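PDB 5U1T: separin from Saccharomyces cerevisiae, which cleaves the cohesin subunit MCD1/SCC1 at the onset of anaphase to release sister chromatids, acting as a caspase-like cysteine protease held inactive by securin until then. Local coordinates for residues A[440-445]-A[453-458]; A[457-462]-A[478-483]; A[493-498]-A[502-507]; A[514-519]-A[531-536]. All blocks are in the same frame, centred on the assembly; numbering follows the deposited sequence.

Contact 1 of 4, residues A[440-445]-A[453-458]; sequences KFISSA and EIFSCL
I442 and I454 share the same first torsion, with CG1 set anti to the carbonyl carbon (chi1 near -65° in both), but different branches come into play. I442 sends its longer CG1 branch forward, extended to CD1 (chi2 171°), while I454 offers the short branch, CG2. The two side chains run alongside in opposite senses, with I442 CG1 3.8 Å from I454 CG2. That methyl also lies 3.9 Å from F441 CB, although the phenyl group of F441 leads off toward helix 408-425, where it touches T414. Such apolar interdigitation illustrates the helical hairpin: helices 431-444 and 448-458 follow each other through a short turn and run nearly antiparallel, their local axes 9.4 Å apart at closest approach and 162° apart in direction. Between these two segments of the helical domain only apolar atoms meet, without a hydrogen bond. Beyond its CG1, I442 carries CD1 to the edge of the F455 ring, in its plane, 3.9 Å from F455 CD1. Near the turn, A445, the first residue to leave the helix, adds a looser touch, its CB standing 4.4 Å from I454 CG1. All five touching residues are buried: L411 of helix 408-425 packs on I454, and C484 of helix 470-485 packs on both I442 and F455.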
# COMPACT_ATOMS: atom_id res chain seq x y z
N LYS A 440 9.70 0.51 -38.19
CA LYS A 440 9.43 1.55 -39.18
C LYS A 440 8.86 0.95 -40.47
O LYS A 440 7.95 1.54 -41.05
CB LYS A 440 10.70 2.38 -39.46
CG LYS A 440 11.38 2.91 -38.18
CD LYS A 440 11.80 4.40 -38.24
CE LYS A 440 11.73 5.05 -36.83
NZ LYS A 440 12.01 6.55 -36.81
N PHE A 441 9.38 -0.21 -40.90
CA PHE A 441 8.80 -0.95 -42.04
C PHE A 441 7.31 -1.21 -41.81
O PHE A 441 6.48 -0.79 -42.61
CB PHE A 441 9.50 -2.31 -42.26
CG PHE A 441 10.99 -2.23 -42.44
CD1 PHE A 441 11.61 -1.06 -42.85
CD2 PHE A 441 11.78 -3.34 -42.19
CE1 PHE A 441 12.97 -1.00 -42.99
CE2 PHE A 441 13.15 -3.29 -42.33
CZ PHE A 441 13.74 -2.11 -42.73
N ILE A 442 7.01 -1.91 -40.71
CA ILE A 442 5.64 -2.31 -40.40
C ILE A 442 4.72 -1.11 -40.45
O ILE A 442 3.68 -1.15 -41.10
CB ILE A 442 5.54 -2.99 -39.03
CG1 ILE A 442 6.28 -4.32 -39.08
CG2 ILE A 442 4.09 -3.25 -38.68
CD1 ILE A 442 6.44 -4.98 -37.75
N SER A 443 5.15 -0.03 -39.83
CA SER A 443 4.43 1.23 -39.89
C SER A 443 4.18 1.69 -41.32
O SER A 443 3.15 2.29 -41.60
CB SER A 443 5.20 2.29 -39.12
OG SER A 443 5.30 1.93 -37.76
N SER A 444 5.11 1.41 -42.23
CA SER A 444 5.02 1.93 -43.59
C SER A 444 4.15 1.04 -44.49
O SER A 444 3.69 1.48 -45.55
CB SER A 444 6.41 2.10 -44.18
OG SER A 444 7.13 0.88 -44.21
N ALA A 445 3.91 -0.20 -44.06
CA ALA A 445 3.15 -1.16 -44.85
C ALA A 445 1.73 -0.66 -45.13
O ALA A 445 1.10 -0.03 -44.27
CB ALA A 445 3.10 -2.51 -44.15
N GLU A 453 2.39 -9.29 -42.61
CA GLU A 453 3.29 -10.01 -43.50
C GLU A 453 4.74 -9.65 -43.23
O GLU A 453 5.59 -10.53 -43.08
CB GLU A 453 2.92 -9.70 -44.94
CG GLU A 453 3.11 -10.84 -45.91
CD GLU A 453 2.32 -10.60 -47.18
OE1 GLU A 453 2.94 -10.34 -48.25
OE2 GLU A 453 1.07 -10.66 -47.08
N ILE A 454 5.00 -8.35 -43.16
CA ILE A 454 6.32 -7.82 -42.83
C ILE A 454 6.75 -8.32 -41.45
O ILE A 454 7.92 -8.60 -41.22
CB ILE A 454 6.35 -6.28 -42.87
CG1 ILE A 454 6.09 -5.79 -44.30
CG2 ILE A 454 7.65 -5.74 -42.30
CD1 ILE A 454 7.05 -6.37 -45.34
N PHE A 455 5.79 -8.45 -40.56
CA PHE A 455 6.09 -8.82 -39.20
C PHE A 455 6.72 -10.19 -39.14
O PHE A 455 7.56 -10.46 -38.32
CB PHE A 455 4.84 -8.81 -38.33
CG PHE A 455 5.09 -9.25 -36.93
CD1 PHE A 455 5.80 -8.46 -36.08
CD2 PHE A 455 4.65 -10.46 -36.49
CE1 PHE A 455 6.06 -8.87 -34.81
CE2 PHE A 455 4.91 -10.88 -35.22
CZ PHE A 455 5.61 -10.08 -34.38
N SER A 456 6.30 -11.05 -40.05
CA SER A 456 6.69 -12.44 -40.03
C SER A 456 8.08 -12.67 -40.56
O SER A 456 8.66 -13.70 -40.32
CB SER A 456 5.71 -13.24 -40.87
OG SER A 456 5.27 -14.36 -40.17
N CYS A 457 8.60 -11.71 -41.30
CA CYS A 457 9.97 -11.73 -41.70
C CYS A 457 10.85 -11.51 -40.50
O CYS A 457 11.96 -11.97 -40.47
CB CYS A 457 10.23 -10.66 -42.74
SG CYS A 457 9.34 -10.85 -44.28
N LEU A 458 10.35 -10.83 -39.49
CA LEU A 458 11.15 -10.59 -38.32
C LEU A 458 10.85 -11.60 -37.25
O LEU A 458 11.73 -12.05 -36.58
CB LEU A 458 10.88 -9.19 -37.80
CG LEU A 458 11.53 -8.66 -36.53
CD1 LEU A 458 11.11 -9.49 -35.35
CD2 LEU A 458 13.03 -8.57 -36.61

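Contact 2 of 4, residues A[457-462]-A[478-483]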
# COMPACT_ATOMS: atom_id res chain seq x y z
N CYS A 457 8.60 -11.71 -41.30
CA CYS A 457 9.97 -11.73 -41.70
C CYS A 457 10.85 -11.51 -40.50
O CYS A 457 11.96 -11.97 -40.47
CB CYS A 457 10.23 -10.66 -42.74
SG CYS A 457 9.34 -10.85 -44.28
N LEU A 458 10.35 -10.83 -39.49
CA LEU A 458 11.15 -10.59 -38.32
C LEU A 458 10.85 -11.60 -37.25
O LEU A 458 11.73 -12.05 -36.58
CB LEU A 458 10.88 -9.19 -37.80
CG LEU A 458 11.53 -8.66 -36.53
CD1 LEU A 458 11.11 -9.49 -35.35
CD2 LEU A 458 13.03 -8.57 -36.61
N PHE A 459 9.60 -11.95 -37.08
CA PHE A 459 9.27 -12.93 -36.07
C PHE A 459 9.50 -14.28 -36.69
O PHE A 459 8.58 -14.93 -37.20
CB PHE A 459 7.85 -12.74 -35.55
CG PHE A 459 7.61 -13.40 -34.24
CD1 PHE A 459 8.09 -12.84 -33.07
CD2 PHE A 459 6.90 -14.59 -34.16
CE1 PHE A 459 7.86 -13.45 -31.83
CE2 PHE A 459 6.67 -15.21 -32.94
CZ PHE A 459 7.16 -14.64 -31.77
N ASN A 460 10.76 -14.69 -36.65
CA ASN A 460 11.25 -15.85 -37.39
C ASN A 460 12.38 -16.49 -36.60
O ASN A 460 13.31 -15.79 -36.20
CB ASN A 460 11.72 -15.43 -38.80
CG ASN A 460 12.29 -16.58 -39.62
OD1 ASN A 460 13.49 -16.86 -39.58
ND2 ASN A 460 11.42 -17.23 -40.40
N VAL A 461 12.30 -17.80 -36.39
CA VAL A 461 13.26 -18.49 -35.55
C VAL A 461 14.75 -18.38 -35.96
O VAL A 461 15.61 -18.43 -35.07
CB VAL A 461 12.90 -19.99 -35.44
CG1 VAL A 461 13.21 -20.69 -36.71
CG2 VAL A 461 13.66 -20.63 -34.32
N TYR A 462 15.09 -18.22 -37.24
CA TYR A 462 16.51 -18.16 -37.59
C TYR A 462 17.08 -16.83 -37.13
O TYR A 462 18.29 -16.64 -37.10
CB TYR A 462 16.77 -18.39 -39.11
CG TYR A 462 16.45 -19.81 -39.52
CD1 TYR A 462 17.32 -20.86 -39.20
CD2 TYR A 462 15.26 -20.12 -40.15
CE1 TYR A 462 17.02 -22.16 -39.54
CE2 TYR A 462 14.95 -21.40 -40.47
CZ TYR A 462 15.83 -22.43 -40.18
OH TYR A 462 15.51 -23.73 -40.52
N GLN A 478 10.08 -9.71 -26.31
CA GLN A 478 9.37 -8.64 -25.66
C GLN A 478 9.48 -7.38 -26.46
O GLN A 478 8.53 -6.66 -26.59
CB GLN A 478 9.85 -8.43 -24.25
CG GLN A 478 8.79 -8.79 -23.25
CD GLN A 478 9.37 -9.18 -21.94
OE1 GLN A 478 10.33 -8.59 -21.49
NE2 GLN A 478 8.81 -10.19 -21.33
N ASN A 479 10.66 -7.13 -26.99
CA ASN A 479 10.84 -5.97 -27.84
C ASN A 479 10.04 -6.05 -29.14
O ASN A 479 9.53 -5.04 -29.62
CB ASN A 479 12.30 -5.76 -28.14
CG ASN A 479 12.99 -5.00 -27.05
OD1 ASN A 479 13.22 -3.80 -27.18
ND2 ASN A 479 13.30 -5.67 -25.95
N ALA A 480 9.94 -7.26 -29.70
CA ALA A 480 9.16 -7.47 -30.91
C ALA A 480 7.70 -7.23 -30.59
O ALA A 480 6.91 -6.82 -31.44
CB ALA A 480 9.37 -8.89 -31.46
N PHE A 481 7.34 -7.50 -29.34
CA PHE A 481 5.98 -7.28 -28.89
C PHE A 481 5.67 -5.80 -28.74
O PHE A 481 4.72 -5.28 -29.33
CB PHE A 481 5.74 -7.98 -27.58
CG PHE A 481 4.34 -7.84 -27.09
CD1 PHE A 481 3.98 -6.77 -26.29
CD2 PHE A 481 3.38 -8.78 -27.43
CE1 PHE A 481 2.71 -6.63 -25.84
CE2 PHE A 481 2.09 -8.64 -26.97
CZ PHE A 481 1.76 -7.56 -26.17
N ILE A 482 6.47 -5.12 -27.91
CA ILE A 482 6.30 -3.70 -27.70
C ILE A 482 6.37 -2.90 -29.00
O ILE A 482 5.49 -2.10 -29.27
CB ILE A 482 7.35 -3.16 -26.72
CG1 ILE A 482 7.02 -3.61 -25.30
CG2 ILE A 482 7.41 -1.66 -26.78
CD1 ILE A 482 8.23 -3.69 -24.39
N HIS A 483 7.40 -3.11 -29.81
CA HIS A 483 7.63 -2.20 -30.93
C HIS A 483 6.95 -2.58 -32.24
O HIS A 483 6.85 -1.74 -33.15
CB HIS A 483 9.13 -2.05 -31.19
CG HIS A 483 9.89 -1.48 -30.04
ND1 HIS A 483 10.34 -0.18 -30.01
CD2 HIS A 483 10.30 -2.04 -28.87
CE1 HIS A 483 10.99 0.04 -28.88
NE2 HIS A 483 10.98 -1.07 -28.17
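A480 meets L458 and F459 through a single methyl, and the close part of this contact is correspondingly small. A480 CB points toward the 457-462 segment and comes to 4.3 Å from L458 CD1, which is carried out to it because L458 CG stands opposite the backbone N (chi1 177°). The same methyl lies 4.5 Å from F459 CD1, at the edge of the phenyl ring and near its plane. The backbones stay well apart, the CA atoms of F459 and A480 being 7.5 Å from each other. The short side chain of A480, on helix 470-485, thus only lightly touches the weakly bonded end of helix 448-458 and the turn that follows. F459 sits at the centre of an inverse gamma turn, after which the chain swings off. N460 then forms an Asx turn, OD1 accepting from Y462 N at 3.1 Å; the donor lies above the carbonyl plane, 49° out of it. Y462 is already far from the 478-483 segment and meets W124 ring edge to face. On the buried side F459 also meets the F455 ring, planes at about 15°, and is touched by the aliphatic side chains of M503, L504 and L507. The partly exposed I482 and H483 face other partners, an apolar side chain of another protein and E439 respectively, and the 457-462 segment reaches neither.

Contact 3 of 4, residues A[493-498]-A[502-507]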
# COMPACT_ATOMS: atom_id res chain seq x y z
N PHE A 493 -5.64 -15.35 -32.19
CA PHE A 493 -4.36 -16.03 -32.29
C PHE A 493 -3.94 -16.32 -33.74
O PHE A 493 -4.64 -17.02 -34.47
CB PHE A 493 -4.42 -17.32 -31.50
CG PHE A 493 -3.23 -18.18 -31.65
CD1 PHE A 493 -2.06 -17.91 -30.94
CD2 PHE A 493 -3.26 -19.29 -32.49
CE1 PHE A 493 -0.94 -18.72 -31.08
CE2 PHE A 493 -2.15 -20.10 -32.63
CZ PHE A 493 -0.99 -19.82 -31.94
N ILE A 494 -2.81 -15.75 -34.16
CA ILE A 494 -2.12 -16.11 -35.40
C ILE A 494 -0.96 -17.01 -35.04
O ILE A 494 -0.06 -16.58 -34.32
CB ILE A 494 -1.55 -14.87 -36.15
CG1 ILE A 494 -2.64 -13.87 -36.55
CG2 ILE A 494 -0.71 -15.30 -37.33
CD1 ILE A 494 -3.85 -14.52 -37.09
N GLU A 495 -0.92 -18.24 -35.53
CA GLU A 495 0.29 -19.03 -35.27
C GLU A 495 1.40 -18.67 -36.23
O GLU A 495 1.47 -19.18 -37.35
CB GLU A 495 0.02 -20.51 -35.38
CG GLU A 495 1.26 -21.28 -35.11
CD GLU A 495 1.03 -22.75 -35.20
OE1 GLU A 495 1.85 -23.52 -34.65
OE2 GLU A 495 0.03 -23.15 -35.82
N PHE A 496 2.29 -17.78 -35.82
CA PHE A 496 3.23 -17.21 -36.76
C PHE A 496 4.10 -18.26 -37.41
O PHE A 496 4.58 -19.18 -36.76
CB PHE A 496 4.06 -16.16 -36.08
CG PHE A 496 3.26 -14.96 -35.67
CD1 PHE A 496 2.86 -14.03 -36.62
CD2 PHE A 496 2.87 -14.79 -34.34
CE1 PHE A 496 2.12 -12.94 -36.24
CE2 PHE A 496 2.12 -13.70 -33.97
CZ PHE A 496 1.75 -12.77 -34.92
N SER A 497 4.27 -18.11 -38.72
CA SER A 497 4.99 -19.08 -39.54
C SER A 497 6.49 -19.03 -39.31
O SER A 497 7.07 -17.96 -39.13
CB SER A 497 4.69 -18.85 -41.01
OG SER A 497 5.04 -17.53 -41.42
N ASN A 498 7.10 -20.19 -39.30
CA ASN A 498 8.52 -20.35 -39.10
C ASN A 498 9.05 -19.71 -37.84
O ASN A 498 9.95 -18.92 -37.85
CB ASN A 498 9.32 -19.94 -40.34
CG ASN A 498 10.77 -20.35 -40.29
OD1 ASN A 498 11.11 -21.35 -39.71
ND2 ASN A 498 11.63 -19.59 -40.89
N ILE A 502 8.94 -21.64 -28.14
CA ILE A 502 9.39 -20.69 -27.14
C ILE A 502 9.04 -19.24 -27.54
O ILE A 502 8.48 -18.47 -26.74
CB ILE A 502 10.90 -20.86 -26.90
CG1 ILE A 502 11.20 -22.35 -26.71
CG2 ILE A 502 11.34 -20.04 -25.71
CD1 ILE A 502 12.48 -22.66 -25.97
N MET A 503 9.33 -18.87 -28.79
CA MET A 503 9.00 -17.55 -29.28
C MET A 503 7.51 -17.26 -29.18
O MET A 503 7.12 -16.14 -28.82
CB MET A 503 9.45 -17.38 -30.73
CG MET A 503 10.93 -17.27 -30.90
SD MET A 503 11.41 -17.25 -32.64
CE MET A 503 10.77 -15.66 -33.19
N LEU A 504 6.68 -18.24 -29.53
CA LEU A 504 5.23 -18.05 -29.48
C LEU A 504 4.75 -17.88 -28.01
O LEU A 504 3.84 -17.08 -27.72
CB LEU A 504 4.50 -19.20 -30.16
CG LEU A 504 4.58 -19.25 -31.69
CD1 LEU A 504 4.06 -20.57 -32.21
CD2 LEU A 504 3.84 -18.11 -32.35
N SER A 505 5.39 -18.61 -27.10
CA SER A 505 5.02 -18.58 -25.69
C SER A 505 5.28 -17.22 -25.02
O SER A 505 4.40 -16.65 -24.38
CB SER A 505 5.78 -19.68 -24.95
OG SER A 505 5.26 -19.84 -23.64
N VAL A 506 6.49 -16.70 -25.18
CA VAL A 506 6.81 -15.40 -24.64
C VAL A 506 5.99 -14.31 -25.31
O VAL A 506 5.49 -13.43 -24.64
CB VAL A 506 8.32 -15.08 -24.77
CG1 VAL A 506 8.60 -13.66 -24.40
CG2 VAL A 506 9.12 -16.03 -23.90
N LEU A 507 5.82 -14.38 -26.63
CA LEU A 507 5.07 -13.33 -27.33
C LEU A 507 3.58 -13.31 -26.97
O LEU A 507 3.05 -12.25 -26.69
CB LEU A 507 5.22 -13.44 -28.85
CG LEU A 507 4.49 -12.33 -29.65
CD1 LEU A 507 5.38 -11.14 -29.92
CD2 LEU A 507 3.91 -12.87 -30.93
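A loop folding back over the helix it leads into is the element at work here: residues 493-498, without regular structure, lie against helix 501-509, F496 meeting L504 and L507, and E495 meeting L504. The chain turns round within three residues, and the nearest CA atoms, those of F496 and L504, are 7.6 Å apart. L504 is the centre of the contact because its two methyls serve different neighbours. CD2 approaches the F496 ring at the edge, in its plane, 4.0 Å from F496 CD2, and also lies 3.8 Å from F496 N. CD1 takes the aliphatic part of E495, whose chain is extended and crosses the leucine at about a right angle; E495 CG is 4.1 Å from L504 CD1. The glutamate thus lends its methylene carbon to the packing even though the residue is exposed. The F496 ring is framed further from its own segment, I494 CG2 standing 3.8 Å above one face, and its edge-to-face meeting with F455 ties the loop to helix 448-458. One turn further along helix 501-509, L507 has CG anti to the backbone N (chi1 -178°), a setting that carries its branched end to the same ring. The two side chains cross at about a right angle, and L507 CD2 comes to 3.6 Å from F496 CE2.

Contact 4 of 4, residues A[514-519]-A[531-536]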
# COMPACT_ATOMS: atom_id res chain seq x y z
N GLU A 514 -7.47 -13.60 -26.34
CA GLU A 514 -8.25 -14.52 -25.52
C GLU A 514 -7.84 -15.99 -25.58
O GLU A 514 -7.30 -16.53 -24.59
CB GLU A 514 -9.73 -14.39 -25.88
CG GLU A 514 -10.36 -13.04 -25.52
CD GLU A 514 -11.84 -12.90 -25.96
OE1 GLU A 514 -12.33 -13.79 -26.72
OE2 GLU A 514 -12.50 -11.90 -25.54
N ASN A 515 -8.10 -16.66 -26.70
CA ASN A 515 -7.91 -18.12 -26.78
C ASN A 515 -6.64 -18.56 -27.49
O ASN A 515 -6.66 -18.95 -28.66
CB ASN A 515 -9.10 -18.78 -27.46
CG ASN A 515 -10.41 -18.48 -26.76
OD1 ASN A 515 -11.32 -17.92 -27.37
ND2 ASN A 515 -10.51 -18.86 -25.49
N ILE A 516 -5.53 -18.54 -26.77
CA ILE A 516 -4.29 -19.08 -27.29
C ILE A 516 -4.25 -20.59 -27.07
O ILE A 516 -4.58 -21.06 -25.99
CB ILE A 516 -3.11 -18.39 -26.61
CG1 ILE A 516 -3.09 -16.93 -27.05
CG2 ILE A 516 -1.82 -19.07 -26.98
CD1 ILE A 516 -2.70 -16.01 -25.96
N PRO A 517 -3.90 -21.36 -28.11
CA PRO A 517 -3.80 -22.82 -27.96
C PRO A 517 -2.51 -23.26 -27.26
O PRO A 517 -1.72 -24.00 -27.85
CB PRO A 517 -3.84 -23.32 -29.41
CG PRO A 517 -3.29 -22.20 -30.20
CD PRO A 517 -3.70 -20.93 -29.51
N SER A 518 -2.31 -22.83 -26.02
CA SER A 518 -1.05 -23.07 -25.34
C SER A 518 -0.84 -24.54 -25.04
O SER A 518 0.30 -24.99 -24.89
CB SER A 518 -0.96 -22.24 -24.05
OG SER A 518 -2.02 -22.56 -23.16
N GLU A 519 -1.92 -25.31 -24.95
CA GLU A 519 -1.80 -26.71 -24.55
C GLU A 519 -1.09 -27.55 -25.62
O GLU A 519 -0.74 -28.69 -25.38
CB GLU A 519 -3.16 -27.31 -24.22
CG GLU A 519 -4.08 -27.53 -25.39
CD GLU A 519 -4.67 -26.24 -25.96
OE1 GLU A 519 -4.45 -25.17 -25.35
OE2 GLU A 519 -5.35 -26.31 -27.02
N SER A 531 2.67 -17.84 -16.38
CA SER A 531 3.29 -16.86 -15.51
C SER A 531 3.19 -15.49 -16.12
O SER A 531 3.03 -14.51 -15.40
CB SER A 531 4.75 -17.23 -15.24
OG SER A 531 4.79 -18.45 -14.52
N LEU A 532 3.30 -15.42 -17.44
CA LEU A 532 3.21 -14.16 -18.16
C LEU A 532 1.77 -13.65 -18.13
O LEU A 532 1.53 -12.46 -18.10
CB LEU A 532 3.69 -14.31 -19.61
CG LEU A 532 5.15 -14.02 -20.00
CD1 LEU A 532 5.50 -12.56 -19.76
CD2 LEU A 532 6.10 -14.85 -19.20
N ARG A 533 0.81 -14.58 -18.13
CA ARG A 533 -0.60 -14.24 -18.30
C ARG A 533 -1.38 -14.00 -17.02
O ARG A 533 -2.47 -13.46 -17.07
CB ARG A 533 -1.32 -15.34 -19.06
CG ARG A 533 -0.89 -15.48 -20.47
CD ARG A 533 -2.11 -15.75 -21.28
NE ARG A 533 -2.42 -14.59 -22.10
CZ ARG A 533 -3.49 -14.50 -22.88
NH1 ARG A 533 -4.35 -15.50 -22.94
NH2 ARG A 533 -3.67 -13.41 -23.59
N GLY A 534 -0.84 -14.46 -15.90
CA GLY A 534 -1.57 -14.44 -14.65
C GLY A 534 -2.73 -15.42 -14.67
O GLY A 534 -3.72 -15.23 -13.98
N ILE A 535 -2.61 -16.47 -15.47
CA ILE A 535 -3.64 -17.49 -15.55
C ILE A 535 -3.00 -18.85 -15.41
O ILE A 535 -2.00 -19.12 -16.04
CB ILE A 535 -4.41 -17.42 -16.88
CG1 ILE A 535 -5.02 -16.03 -17.08
CG2 ILE A 535 -5.48 -18.51 -16.93
CD1 ILE A 535 -6.08 -15.67 -16.05
N PHE A 536 -3.56 -19.71 -14.58
CA PHE A 536 -2.88 -20.96 -14.27
C PHE A 536 -3.80 -22.16 -14.48
O PHE A 536 -4.71 -22.41 -13.70
CB PHE A 536 -2.31 -20.85 -12.84
CG PHE A 536 -1.40 -19.65 -12.66
CD1 PHE A 536 -1.92 -18.41 -12.30
CD2 PHE A 536 -0.05 -19.73 -12.97
CE1 PHE A 536 -1.11 -17.29 -12.21
CE2 PHE A 536 0.77 -18.61 -12.87
CZ PHE A 536 0.24 -17.39 -12.50
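R533 reaches across to I516 and E514 from the last turn of helix 523-533, and its path shows how a long side chain can serve a loop by its flat end alone. From CB the chain sets out with CG anti to the carbonyl carbon (chi1 -67°), then bends at chi2 (-140°) and again at chi3 (110°), which turns one face of the guanidinium group to I516. The methylenes CG and CD carry the chain across, and contact with I516 begins at NE, 4.1 Å from I516 CD1. CZ follows at 3.5 Å from the same methyl, which lies 3.3 Å above the guanidinium plane, offset toward the rim. NH1 is likewise 3.5 Å from I516 CD1. E514 O lies at the guanidinium edge, in its plane, 3.5 Å from R533 NH1, close but not a hydrogen bond. NH2, 3.6 Å from I516 CD1, is hydrogen-bonded to S511 O and I513 O, just ahead of the 514-519 segment. A leucine in its place would probably leave those two carbonyls without their charged donor and take away the flat surface on which I516 CD1 rests. Further round, I516 also touches W521 and F529. G534, with positive phi, ends the helix directly after the arginine. The arrangement is that of a helix whose C-terminal arginine reaches back to the loop leading into the same helix, binding loop carbonyls by its guanidinium group.

In the fold
Contacts 1, 2 and 3 are buried and apolar, whereas contact 4 lies at the surface and rests on an arginine. Contacts 1 and 2 both use helix 448-458, their ranges overlapping at its end. Contact 3 adjoins each: its loop meets the first through the F455 and F496 rings and the second through a probable hydrogen bond from V461 N to N498 O. Contact 4 joins by its own loop, where P517 packs on F493; it stays clear of contact 1, nearest atoms being about 13 Å apart. Chain order is thus kept in space, from the buried hairpin to the surface arginine, all of it away from the probable catalytic cysteine.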